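Phenylacetic acid degradation protein PaaI (Thermus thermophilus HB8, PDB 1WLU) probably hydrolyses acyl-CoA thioesters as a hot dog fold thioesterase linked to phenylacetic acid degradation. Local coordinates at residues Ala45-Ala50 with Val98-Glu103. Residues are numbered along the deposited sequence; the frame is centred on the assembly and turned at random.
Sequences ALADSA and VEVVSE
Ala47 lies over Val98 and Val100 where residues 45-50 of helix 40-56 cross strand 98-102 obliquely, closer to antiparallel than parallel, the axes 8.7 Å apart at their closest and 138° between their directions. The methyl group of Ala47 points at the strand and meets both valines, its CB 3.9 Å from Val98 CG1 and 4.0 Å from Val100 CG2. A side chain this short suits the place, because the helix backbone comes close: CA of Ala47 is 6.2 Å from CA of Val98, and the two methyls of Val98 also pack against the carbonyl O of Ala47. Ala50, almost one turn on, adds its CB at 4.3 Å from Val98 CG1, which a chi1 of -175° places anti to the backbone N and against both alanines. This is the heart of the hot dog fold, in which the antiparallel sheet wraps the long central helix. Beta-branched valines fit the strand, and alternation turns Val98 and Val100 to the helix while Glu99 and Val101 point from it. Leu46 needs greater length: its CB points past the strand, but with CG anti to the backbone N (chi1 179°) CD2 continues the chain outward to 4.3 Å from Val100 CG1. Strand 79-89 continues this apolar layer, Val80 touching both Leu46 and Val100, and Phe110 of strand 105-116 packs on Ala47 and Val98. On a helix flank turned from the strand, Ser49 OG donates to Ala45 O at 2.8 Å, from the face of that carbonyl opposite Ser49 N, and also hydrogen-bonds His39 NE2 of the second subunit.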
loop_
_atom_site.group_PDB
_atom_site.type_symbol
_atom_site.label_atom_id
_atom_site.label_comp_id
_atom_site.label_asym_id
_atom_site.label_seq_id
_atom_site.Cartn_x
_atom_site.Cartn_y
_atom_site.Cartn_z
ATOM N N ALA A 45 -11.874 -3.593 -9.454
ATOM C CA ALA A 45 -13.124 -4.266 -9.112
ATOM C C ALA A 45 -13.000 -5.767 -9.355
ATOM O O ALA A 45 -13.506 -6.577 -8.576
ATOM C CB ALA A 45 -14.271 -3.693 -9.935
ATOM N N LEU A 46 -12.328 -6.130 -10.441
ATOM C CA LEU A 46 -12.120 -7.531 -10.779
ATOM C C LEU A 46 -11.299 -8.214 -9.686
ATOM O O LEU A 46 -11.685 -9.260 -9.165
ATOM C CB LEU A 46 -11.389 -7.639 -12.119
ATOM C CG LEU A 46 -11.056 -9.046 -12.612
ATOM C CD1 LEU A 46 -12.335 -9.756 -13.037
ATOM C CD2 LEU A 46 -10.093 -8.958 -13.782
ATOM N N ALA A 47 -10.166 -7.612 -9.334
ATOM C CA ALA A 47 -9.301 -8.177 -8.305
ATOM C C ALA A 47 -10.001 -8.214 -6.954
ATOM O O ALA A 47 -9.926 -9.209 -6.233
ATOM C CB ALA A 47 -8.015 -7.365 -8.206
ATOM N N ASP A 48 -10.684 -7.124 -6.618
ATOM C CA ASP A 48 -11.394 -7.021 -5.353
ATOM C C ASP A 48 -12.479 -8.083 -5.232
ATOM O O ASP A 48 -12.737 -8.593 -4.141
ATOM C CB ASP A 48 -12.020 -5.632 -5.219
ATOM C CG ASP A 48 -12.636 -5.406 -3.862
ATOM O OD1 ASP A 48 -11.882 -5.394 -2.870
ATOM O OD2 ASP A 48 -13.869 -5.248 -3.783
ATOM N N SER A 49 -13.117 -8.413 -6.350
ATOM C CA SER A 49 -14.167 -9.427 -6.339
ATOM C C SER A 49 -13.588 -10.806 -6.014
ATOM O O SER A 49 -14.179 -11.561 -5.243
ATOM C CB SER A 49 -14.897 -9.452 -7.684
ATOM O OG SER A 49 -15.596 -8.235 -7.899
ATOM N N ALA A 50 -12.439 -11.133 -6.600
ATOM C CA ALA A 50 -11.797 -12.418 -6.327
ATOM C C ALA A 50 -11.347 -12.435 -4.862
ATOM O O ALA A 50 -11.464 -13.447 -4.174
ATOM C CB ALA A 50 -10.604 -12.612 -7.252
ATOM N N VAL A 98 -3.652 -11.227 -5.136
ATOM C CA VAL A 98 -4.473 -11.436 -6.315
ATOM C C VAL A 98 -3.725 -11.016 -7.569
ATOM O O VAL A 98 -3.407 -9.840 -7.754
ATOM C CB VAL A 98 -5.797 -10.641 -6.231
ATOM C CG1 VAL A 98 -6.682 -10.982 -7.425
ATOM C CG2 VAL A 98 -6.525 -10.969 -4.932
ATOM N N GLU A 99 -3.428 -11.987 -8.422
ATOM C CA GLU A 99 -2.737 -11.708 -9.670
ATOM C C GLU A 99 -3.762 -11.461 -10.768
ATOM O O GLU A 99 -4.684 -12.256 -10.958
ATOM C CB GLU A 99 -1.836 -12.884 -10.050
ATOM C CG GLU A 99 -0.555 -12.958 -9.231
ATOM C CD GLU A 99 0.304 -14.154 -9.587
ATOM O OE1 GLU A 99 0.179 -14.659 -10.722
ATOM O OE2 GLU A 99 1.113 -14.578 -8.735
ATOM N N VAL A 100 -3.614 -10.343 -11.469
ATOM C CA VAL A 100 -4.514 -9.997 -12.565
ATOM C C VAL A 100 -3.755 -10.362 -13.833
ATOM O O VAL A 100 -2.703 -9.788 -14.132
ATOM C CB VAL A 100 -4.871 -8.498 -12.537
ATOM C CG1 VAL A 100 -5.837 -8.166 -13.663
ATOM C CG2 VAL A 100 -5.502 -8.152 -11.192
ATOM N N VAL A 101 -4.300 -11.326 -14.568
ATOM C CA VAL A 101 -3.660 -11.853 -15.764
ATOM C C VAL A 101 -4.503 -11.774 -17.029
ATOM O O VAL A 101 -5.718 -11.961 -16.995
ATOM C CB VAL A 101 -3.281 -13.338 -15.528
ATOM C CG1 VAL A 101 -2.548 -13.901 -16.733
ATOM C CG2 VAL A 101 -2.433 -13.462 -14.268
ATOM N N SER A 102 -3.847 -11.494 -18.149
ATOM C CA SER A 102 -4.525 -11.433 -19.439
ATOM C C SER A 102 -3.583 -12.021 -20.477
ATOM O O SER A 102 -2.454 -11.559 -20.633
ATOM C CB SER A 102 -4.882 -9.994 -19.817
ATOM O OG SER A 102 -5.555 -9.965 -21.071
ATOM N N GLU A 103 -4.052 -13.054 -21.169
ATOM C CA GLU A 103 -3.260 -13.724 -22.193
ATOM C C GLU A 103 -1.878 -14.130 -21.679
ATOM O O GLU A 103 -0.869 -13.927 -22.354
ATOM C CB GLU A 103 -3.117 -12.824 -23.423
ATOM C CG GLU A 103 -4.443 -12.450 -24.075
ATOM C CD GLU A 103 -5.269 -13.662 -24.469
ATOM O OE1 GLU A 103 -4.750 -14.523 -25.210
ATOM O OE2 GLU A 103 -6.440 -13.752 -24.040
#